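Local coordinates for protein D-alanyl-D-alanine carboxypeptidase (Streptococcus pneumoniae R6, PDB 1XP4) that probably removes the C-terminal D-alanine from peptidoglycan precursor peptides, acting as a serine-type D-Ala-D-Ala carboxypeptidase of the S11 family in cell-wall synthesis, at residues I136-E150 against K161-I175. Residues are numbered along the deposited sequence; the frame is centred on the assembly and turned at random.
Sequences IQDATVVNTTGLNNE and KKDEENKLSAYDVAI
N166 inserts its amide into the bend at V142 and N143, the tight centre of this contact in the penicillin-binding, beta-lactamase-like domain. Its OD1 accepts two backbone donors, V142 N at 2.9 Å, tilted from the carbonyl plane, and N143 N on a lone pair in that plane. The other end of the amide, ND2, donates a hydrogen bond to N143 O at 3.0 Å, from above the carbonyl plane, and also bonds T43 OG1. Asparagine suits this buried place because one short side chain offers acceptor and donor together. CG lies anti to the carbonyl carbon (chi1 -61°), which carries the amide across to the bend.

N143 in turn shapes its own loop: OD1 takes G146 N in an Asx motif. At G146 the backbone (phi 115°) would jam a CB against the preceding carbonyl O, which calls for glycine. T145 O bonds K44 NZ, placing this bend beside the predicted active site.

Next to N166, T140 and K167 form a single antiparallel hydrogen-bonded bridge. At one end, I136 lays CG2 against the D172 carboxylate, and its CD1 meets I175 CG2 at 3.9 Å. D172 also closes a capping box with S169 at the start of helix 170-183.

Toward solvent the contact loosens into the type I turn K161-E164, where the lysine side chains lead away and E150 lies along K162 O and D163 CB. Two asparagines, whose short amides reach the turn's carbonyls, still grip it. N149 N bonds E164 O, and its ND2 meets K161 O nearly head-on; N148 ND2 bonds E165 OE2 and, from above the carbonyl plane, D163 O at 2.7 Å.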
ATOM      1  N   ILE A 136      11.585  -7.984  -0.002  1.00 20.58           N
ATOM      2  CA  ILE A 136      10.719  -9.152  -0.008  1.00 21.45           C
ATOM      3  C   ILE A 136      11.447 -10.205  -0.828  1.00 22.64           C
ATOM      4  O   ILE A 136      11.604 -10.056  -2.033  1.00 22.68           O
ATOM      5  CB  ILE A 136       9.357  -8.837  -0.658  1.00 21.68           C
ATOM      6  CG1 ILE A 136       8.657  -7.730   0.135  1.00 17.03           C
ATOM      7  CG2 ILE A 136       8.504 -10.104  -0.733  1.00 18.37           C
ATOM      8  CD1 ILE A 136       7.398  -7.230  -0.502  1.00 15.72           C
ATOM      9  N   GLN A 137      11.893 -11.269  -0.175  1.00 24.57           N
ATOM     10  CA  GLN A 137      12.627 -12.309  -0.876  1.00 25.92           C
ATOM     11  C   GLN A 137      11.990 -13.682  -0.786  1.00 25.16           C
ATOM     12  O   GLN A 137      12.642 -14.692  -1.038  1.00 26.58           O
ATOM     13  CB  GLN A 137      14.069 -12.357  -0.356  1.00 29.00           C
ATOM     14  CG  GLN A 137      14.189 -12.206   1.159  1.00 35.42           C
ATOM     15  CD  GLN A 137      15.622 -11.977   1.617  1.00 38.16           C
ATOM     16  OE1 GLN A 137      16.268 -11.009   1.211  1.00 39.09           O
ATOM     17  NE2 GLN A 137      16.123 -12.869   2.470  1.00 38.14           N
ATOM     18  N   ASP A 138      10.711 -13.724  -0.444  1.00 24.11           N
ATOM     19  CA  ASP A 138      10.023 -14.998  -0.336  1.00 22.64           C
ATOM     20  C   ASP A 138       8.839 -15.073  -1.298  1.00 23.31           C
ATOM     21  O   ASP A 138       8.036 -16.005  -1.242  1.00 23.60           O
ATOM     22  CB  ASP A 138       9.565 -15.209   1.108  1.00 24.03           C
ATOM     23  CG  ASP A 138       8.471 -14.244   1.534  1.00 27.00           C
ATOM     24  OD1 ASP A 138       8.397 -13.129   0.966  1.00 26.79           O
ATOM     25  OD2 ASP A 138       7.698 -14.601   2.455  1.00 25.43           O
ATOM     26  N   ALA A 139       8.744 -14.098  -2.195  1.00 22.42           N
ATOM     27  CA  ALA A 139       7.651 -14.064  -3.153  1.00 22.19           C
ATOM     28  C   ALA A 139       7.818 -15.012  -4.342  1.00 23.64           C
ATOM     29  O   ALA A 139       8.928 -15.431  -4.684  1.00 23.42           O
ATOM     30  CB  ALA A 139       7.457 -12.648  -3.656  1.00 22.45           C
ATOM     31  N   THR A 140       6.687 -15.342  -4.958  1.00 22.49           N
ATOM     32  CA  THR A 140       6.636 -16.204  -6.130  1.00 21.66           C
ATOM     33  C   THR A 140       5.754 -15.503  -7.145  1.00 21.07           C
ATOM     34  O   THR A 140       4.534 -15.461  -6.979  1.00 22.58           O
ATOM     35  CB  THR A 140       5.995 -17.556  -5.819  1.00 22.68           C
ATOM     36  OG1 THR A 140       6.816 -18.271  -4.889  1.00 22.68           O
ATOM     37  CG2 THR A 140       5.828 -18.366  -7.100  1.00 17.88           C
ATOM     38  N   VAL A 141       6.363 -14.950  -8.187  1.00 18.56           N
ATOM     39  CA  VAL A 141       5.603 -14.242  -9.206  1.00 17.23           C
ATOM     40  C   VAL A 141       5.803 -14.854 -10.578  1.00 16.11           C
ATOM     41  O   VAL A 141       6.919 -14.912 -11.093  1.00 15.92           O
ATOM     42  CB  VAL A 141       6.000 -12.741  -9.274  1.00 19.62           C
ATOM     43  CG1 VAL A 141       5.102 -12.003 -10.276  1.00 16.43           C
ATOM     44  CG2 VAL A 141       5.906 -12.108  -7.888  1.00 16.22           C
ATOM     45  N   VAL A 142       4.706 -15.301 -11.172  1.00 16.18           N
ATOM     46  CA  VAL A 142       4.750 -15.899 -12.493  1.00 15.46           C
ATOM     47  C   VAL A 142       3.943 -15.088 -13.512  1.00 18.03           C
ATOM     48  O   VAL A 142       4.167 -15.208 -14.722  1.00 18.00           O
ATOM     49  CB  VAL A 142       4.245 -17.356 -12.451  1.00 15.17           C
ATOM     50  CG1 VAL A 142       5.214 -18.193 -11.632  1.00 11.10           C
ATOM     51  CG2 VAL A 142       2.826 -17.421 -11.853  1.00 10.38           C
ATOM     52  N   ASN A 143       3.002 -14.274 -13.031  1.00 16.68           N
ATOM     53  CA  ASN A 143       2.209 -13.437 -13.924  1.00 18.11           C
ATOM     54  C   ASN A 143       1.856 -12.100 -13.304  1.00 17.62           C
ATOM     55  O   ASN A 143       2.051 -11.883 -12.110  1.00 17.78           O
ATOM     56  CB  ASN A 143       0.937 -14.152 -14.415  1.00 20.40           C
ATOM     57  CG  ASN A 143       0.141 -14.798 -13.299  1.00 23.91           C
ATOM     58  OD1 ASN A 143      -0.341 -14.131 -12.387  1.00 27.13           O
ATOM     59  ND2 ASN A 143      -0.013 -16.112 -13.380  1.00 26.53           N
ATOM     60  N   THR A 144       1.337 -11.205 -14.133  1.00 16.26           N
ATOM     61  CA  THR A 144       0.989  -9.864 -13.699  1.00 14.96           C
ATOM     62  C   THR A 144      -0.443  -9.694 -13.255  1.00 14.12           C
ATOM     63  O   THR A 144      -0.812  -8.624 -12.789  1.00 14.56           O
ATOM     64  CB  THR A 144       1.202  -8.865 -14.826  1.00 15.40           C
ATOM     65  OG1 THR A 144       0.252  -9.126 -15.868  1.00 17.03           O
ATOM     66  CG2 THR A 144       2.591  -9.002 -15.391  1.00 17.05           C
ATOM     67  N   THR A 145      -1.254 -10.731 -13.393  1.00 17.00           N
ATOM     68  CA  THR A 145      -2.665 -10.622 -13.041  1.00 18.18           C
ATOM     69  C   THR A 145      -3.078 -11.207 -11.704  1.00 18.48           C
ATOM     70  O   THR A 145      -3.811 -10.577 -10.949  1.00 21.49           O
ATOM     71  CB  THR A 145      -3.539 -11.255 -14.132  1.00 17.79           C
ATOM     72  OG1 THR A 145      -3.209 -12.641 -14.257  1.00 21.42           O
ATOM     73  CG2 THR A 145      -3.290 -10.580 -15.470  1.00 18.73           C
ATOM     74  N   GLY A 146      -2.615 -12.412 -11.407  1.00 19.12           N
ATOM     75  CA  GLY A 146      -2.992 -13.037 -10.156  1.00 18.93           C
ATOM     76  C   GLY A 146      -3.815 -14.270 -10.460  1.00 19.94           C
ATOM     77  O   GLY A 146      -4.162 -15.036  -9.562  1.00 23.12           O
ATOM     78  N   LEU A 147      -4.143 -14.457 -11.734  1.00 18.19           N
ATOM     79  CA  LEU A 147      -4.902 -15.626 -12.159  1.00 17.83           C
ATOM     80  C   LEU A 147      -4.017 -16.863 -11.972  1.00 19.58           C
ATOM     81  O   LEU A 147      -2.815 -16.760 -11.696  1.00 20.52           O
ATOM     82  CB  LEU A 147      -5.254 -15.538 -13.644  1.00 13.02           C
ATOM     83  CG  LEU A 147      -6.054 -14.390 -14.240  1.00  8.63           C
ATOM     84  CD1 LEU A 147      -5.641 -14.216 -15.698  1.00  8.16           C
ATOM     85  CD2 LEU A 147      -7.529 -14.676 -14.126  1.00  8.55           C
ATOM     86  N   ASN A 148      -4.620 -18.033 -12.137  1.00 19.27           N
ATOM     87  CA  ASN A 148      -3.880 -19.271 -12.046  1.00 19.37           C
ATOM     88  C   ASN A 148      -3.417 -19.527 -13.479  1.00 21.99           C
ATOM     89  O   ASN A 148      -4.099 -19.136 -14.428  1.00 24.69           O
ATOM     90  CB  ASN A 148      -4.801 -20.381 -11.556  1.00 17.56           C
ATOM     91  CG  ASN A 148      -4.085 -21.696 -11.383  1.00 17.45           C
ATOM     92  OD1 ASN A 148      -3.918 -22.449 -12.340  1.00 17.15           O
ATOM     93  ND2 ASN A 148      -3.643 -21.977 -10.160  1.00 14.55           N
ATOM     94  N   ASN A 149      -2.262 -20.158 -13.652  1.00 23.97           N
ATOM     95  CA  ASN A 149      -1.764 -20.420 -14.995  1.00 27.10           C
ATOM     96  C   ASN A 149      -2.692 -21.275 -15.868  1.00 30.39           C
ATOM     97  O   ASN A 149      -2.730 -21.113 -17.089  1.00 30.83           O
ATOM     98  CB  ASN A 149      -0.383 -21.067 -14.927  1.00 27.30           C
ATOM     99  CG  ASN A 149       0.713 -20.070 -14.609  1.00 28.01           C
ATOM    100  OD1 ASN A 149       0.569 -18.872 -14.852  1.00 28.10           O
ATOM    101  ND2 ASN A 149       1.831 -20.565 -14.086  1.00 29.71           N
ATOM    102  N   GLU A 150      -3.440 -22.186 -15.255  1.00 34.74           N
ATOM    103  CA  GLU A 150      -4.344 -23.036 -16.025  1.00 38.61           C
ATOM    104  C   GLU A 150      -5.317 -22.173 -16.811  1.00 37.59           C
ATOM    105  O   GLU A 150      -5.927 -22.640 -17.771  1.00 39.12           O
ATOM    106  CB  GLU A 150      -5.139 -23.976 -15.112  1.00 44.08           C
ATOM    107  CG  GLU A 150      -4.288 -24.854 -14.197  1.00 54.64           C
ATOM    108  CD  GLU A 150      -5.120 -25.863 -13.411  1.00 59.45           C
ATOM    109  OE1 GLU A 150      -6.321 -25.592 -13.184  1.00 61.75           O
ATOM    110  OE2 GLU A 150      -4.568 -26.917 -13.009  1.00 62.38           O
ATOM    111  N   LYS A 161       4.910 -23.680 -13.522  1.00 40.96           N
ATOM    112  CA  LYS A 161       4.034 -24.832 -13.648  1.00 43.08           C
ATOM    113  C   LYS A 161       2.670 -24.382 -14.141  1.00 42.67           C
ATOM    114  O   LYS A 161       2.308 -23.216 -14.008  1.00 42.55           O
ATOM    115  CB  LYS A 161       3.935 -25.553 -12.302  1.00 46.10           C
ATOM    116  CG  LYS A 161       5.307 -25.981 -11.777  1.00 49.94           C
ATOM    117  CD  LYS A 161       5.257 -26.607 -10.393  1.00 54.03           C
ATOM    118  CE  LYS A 161       6.669 -26.941  -9.911  1.00 56.40           C
ATOM    119  NZ  LYS A 161       6.684 -27.599  -8.572  1.00 58.04           N
ATOM    120  N   LYS A 162       1.923 -25.314 -14.719  1.00 43.08           N
ATOM    121  CA  LYS A 162       0.611 -25.023 -15.278  1.00 42.60           C
ATOM    122  C   LYS A 162      -0.477 -24.584 -14.310  1.00 40.08           C
ATOM    123  O   LYS A 162      -1.444 -23.950 -14.725  1.00 39.97           O
ATOM    124  CB  LYS A 162       0.132 -26.217 -16.098  1.00 46.33           C
ATOM    125  CG  LYS A 162       0.987 -26.447 -17.333  1.00 52.29           C
ATOM    126  CD  LYS A 162       0.450 -27.581 -18.187  1.00 56.92           C
ATOM    127  CE  LYS A 162       1.216 -27.696 -19.496  1.00 58.37           C
ATOM    128  NZ  LYS A 162       0.687 -28.810 -20.333  1.00 61.60           N
ATOM    129  N   ASP A 163      -0.343 -24.919 -13.031  1.00 36.63           N
ATOM    130  CA  ASP A 163      -1.342 -24.480 -12.065  1.00 32.73           C
ATOM    131  C   ASP A 163      -0.747 -23.563 -10.995  1.00 30.60           C
ATOM    132  O   ASP A 163      -1.332 -23.383  -9.927  1.00 31.04           O
ATOM    133  CB  ASP A 163      -2.045 -25.673 -11.408  1.00 32.02           C
ATOM    134  CG  ASP A 163      -1.082 -26.691 -10.850  1.00 33.17           C
ATOM    135  OD1 ASP A 163       0.017 -26.308 -10.403  1.00 35.15           O
ATOM    136  OD2 ASP A 163      -1.440 -27.886 -10.841  1.00 35.50           O
ATOM    137  N   GLU A 164       0.412 -22.979 -11.295  1.00 27.89           N
ATOM    138  CA  GLU A 164       1.088 -22.068 -10.373  1.00 26.44           C
ATOM    139  C   GLU A 164       0.291 -20.796 -10.169  1.00 24.97           C
ATOM    140  O   GLU A 164      -0.449 -20.364 -11.051  1.00 23.89           O
ATOM    141  CB  GLU A 164       2.463 -21.656 -10.901  1.00 27.64           C
ATOM    142  CG  GLU A 164       3.583 -22.630 -10.653  1.00 30.23           C
ATOM    143  CD  GLU A 164       4.857 -21.914 -10.264  1.00 31.62           C
ATOM    144  OE1 GLU A 164       4.866 -21.304  -9.177  1.00 33.34           O
ATOM    145  OE2 GLU A 164       5.841 -21.946 -11.034  1.00 32.10           O
ATOM    146  N   GLU A 165       0.464 -20.193  -9.002  1.00 23.15           N
ATOM    147  CA  GLU A 165      -0.202 -18.941  -8.673  1.00 22.16           C
ATOM    148  C   GLU A 165       0.807 -18.043  -7.968  1.00 20.58           C
ATOM    149  O   GLU A 165       1.728 -18.538  -7.323  1.00 19.90           O
ATOM    150  CB  GLU A 165      -1.407 -19.192  -7.760  1.00 21.39           C
ATOM    151  CG  GLU A 165      -2.606 -19.759  -8.476  1.00 22.82           C
ATOM    152  CD  GLU A 165      -3.901 -19.483  -7.739  1.00 24.70           C
ATOM    153  OE1 GLU A 165      -4.049 -18.348  -7.225  1.00 25.26           O
ATOM    154  OE2 GLU A 165      -4.771 -20.386  -7.691  1.00 22.87           O
ATOM    155  N   ASN A 166       0.657 -16.729  -8.097  1.00 20.59           N
ATOM    156  CA  ASN A 166       1.594 -15.834  -7.423  1.00 20.79           C
ATOM    157  C   ASN A 166       1.419 -16.031  -5.927  1.00 20.62           C
ATOM    158  O   ASN A 166       0.311 -16.319  -5.469  1.00 22.72           O
ATOM    159  CB  ASN A 166       1.321 -14.366  -7.766  1.00 18.35           C
ATOM    160  CG  ASN A 166       1.460 -14.072  -9.239  1.00 18.17           C
ATOM    161  OD1 ASN A 166       2.180 -14.762  -9.961  1.00 18.29           O
ATOM    162  ND2 ASN A 166       0.782 -13.029  -9.693  1.00 17.89           N
ATOM    163  N   LYS A 167       2.501 -15.877  -5.169  1.00 18.57           N
ATOM    164  CA  LYS A 167       2.428 -16.036  -3.720  1.00 15.82           C
ATOM    165  C   LYS A 167       3.174 -14.946  -2.948  1.00 14.64           C
ATOM    166  O   LYS A 167       4.333 -14.647  -3.240  1.00 13.55           O
ATOM    167  CB  LYS A 167       2.980 -17.400  -3.314  1.00 14.46           C
ATOM    168  CG  LYS A 167       2.305 -18.566  -3.993  1.00 18.93           C
ATOM    169  CD  LYS A 167       1.697 -19.517  -2.975  1.00 19.53           C
ATOM    170  CE  LYS A 167       2.757 -20.181  -2.111  1.00 19.00           C
ATOM    171  NZ  LYS A 167       3.255 -21.459  -2.679  1.00 16.97           N
ATOM    172  N   LEU A 168       2.497 -14.360  -1.966  1.00 12.73           N
ATOM    173  CA  LEU A 168       3.080 -13.332  -1.111  1.00 13.26           C
ATOM    174  C   LEU A 168       2.476 -13.479   0.271  1.00 16.03           C
ATOM    175  O   LEU A 168       1.336 -13.928   0.408  1.00 19.65           O
ATOM    176  CB  LEU A 168       2.775 -11.924  -1.626  1.00 13.56           C
ATOM    177  CG  LEU A 168       3.762 -11.291  -2.609  1.00 18.17           C
ATOM    178  CD1 LEU A 168       3.362 -11.588  -4.038  1.00 17.95           C
ATOM    179  CD2 LEU A 168       3.775  -9.792  -2.389  1.00 22.64           C
ATOM    180  N   SER A 169       3.229 -13.112   1.302  1.00 15.42           N
ATOM    181  CA  SER A 169       2.700 -13.201   2.656  1.00 16.84           C
ATOM    182  C   SER A 169       1.910 -11.917   2.924  1.00 16.54           C
ATOM    183  O   SER A 169       2.081 -10.926   2.210  1.00 15.67           O
ATOM    184  CB  SER A 169       3.841 -13.356   3.671  1.00 17.51           C
ATOM    185  OG  SER A 169       4.584 -12.160   3.820  1.00 19.81           O
ATOM    186  N   ALA A 170       1.034 -11.930   3.927  1.00 15.25           N
ATOM    187  CA  ALA A 170       0.255 -10.735   4.235  1.00 15.38           C
ATOM    188  C   ALA A 170       1.243  -9.619   4.574  1.00 15.97           C
ATOM    189  O   ALA A 170       1.035  -8.453   4.225  1.00 15.67           O
ATOM    190  CB  ALA A 170      -0.687 -10.999   5.405  1.00 14.75           C
ATOM    191  N   TYR A 171       2.326  -9.999   5.248  1.00 15.20           N
ATOM    192  CA  TYR A 171       3.393  -9.070   5.626  1.00 15.63           C
ATOM    193  C   TYR A 171       3.936  -8.441   4.343  1.00 16.70           C
ATOM    194  O   TYR A 171       4.028  -7.214   4.223  1.00 15.68           O
ATOM    195  CB  TYR A 171       4.516  -9.838   6.327  1.00 15.35           C
ATOM    196  CG  TYR A 171       5.688  -9.007   6.794  1.00 18.05           C
ATOM    197  CD1 TYR A 171       5.676  -8.393   8.047  1.00 21.27           C
ATOM    198  CD2 TYR A 171       6.837  -8.876   6.007  1.00 17.14           C
ATOM    199  CE1 TYR A 171       6.781  -7.676   8.512  1.00 18.74           C
ATOM    200  CE2 TYR A 171       7.942  -8.162   6.462  1.00 16.89           C
ATOM    201  CZ  TYR A 171       7.907  -7.568   7.716  1.00 17.40           C
ATOM    202  OH  TYR A 171       9.001  -6.878   8.190  1.00 17.94           O
ATOM    203  N   ASP A 172       4.300  -9.298   3.389  1.00 14.12           N
ATOM    204  CA  ASP A 172       4.812  -8.844   2.109  1.00 15.21           C
ATOM    205  C   ASP A 172       3.819  -7.899   1.437  1.00 15.33           C
ATOM    206  O   ASP A 172       4.201  -6.832   0.945  1.00 16.21           O
ATOM    207  CB  ASP A 172       5.081 -10.031   1.187  1.00 18.99           C
ATOM    208  CG  ASP A 172       6.260 -10.863   1.639  1.00 22.44           C
ATOM    209  OD1 ASP A 172       7.235 -10.275   2.150  1.00 25.30           O
ATOM    210  OD2 ASP A 172       6.225 -12.100   1.468  1.00 21.75           O
ATOM    211  N   VAL A 173       2.545  -8.289   1.418  1.00 12.39           N
ATOM    212  CA  VAL A 173       1.514  -7.461   0.800  1.00 10.86           C
ATOM    213  C   VAL A 173       1.453  -6.087   1.454  1.00 11.68           C
ATOM    214  O   VAL A 173       1.354  -5.072   0.763  1.00 13.02           O
ATOM    215  CB  VAL A 173       0.136  -8.126   0.891  1.00  8.52           C
ATOM    216  CG1 VAL A 173      -0.901  -7.255   0.236  1.00  7.37           C
ATOM    217  CG2 VAL A 173       0.171  -9.476   0.199  1.00 13.23           C
ATOM    218  N   ALA A 174       1.513  -6.058   2.784  1.00 11.33           N
ATOM    219  CA  ALA A 174       1.481  -4.806   3.526  1.00  9.81           C
ATOM    220  C   ALA A 174       2.576  -3.887   2.994  1.00  9.56           C
ATOM    221  O   ALA A 174       2.339  -2.714   2.707  1.00 12.42           O
ATOM    222  CB  ALA A 174       1.702  -5.072   5.005  1.00  8.29           C
ATOM    223  N   ILE A 175       3.782  -4.428   2.869  1.00  7.98           N
ATOM    224  CA  ILE A 175       4.906  -3.656   2.365  1.00  7.80           C
ATOM    225  C   ILE A 175       4.544  -3.076   0.989  1.00  8.86           C
ATOM    226  O   ILE A 175       4.645  -1.871   0.767  1.00 10.43           O
ATOM    227  CB  ILE A 175       6.178  -4.547   2.293  1.00  6.62           C
ATOM    228  CG1 ILE A 175       6.662  -4.844   3.726  1.00  7.68           C
ATOM    229  CG2 ILE A 175       7.259  -3.872   1.451  1.00  1.00           C
ATOM    230  CD1 ILE A 175       7.859  -5.815   3.849  1.00  6.19           C
TER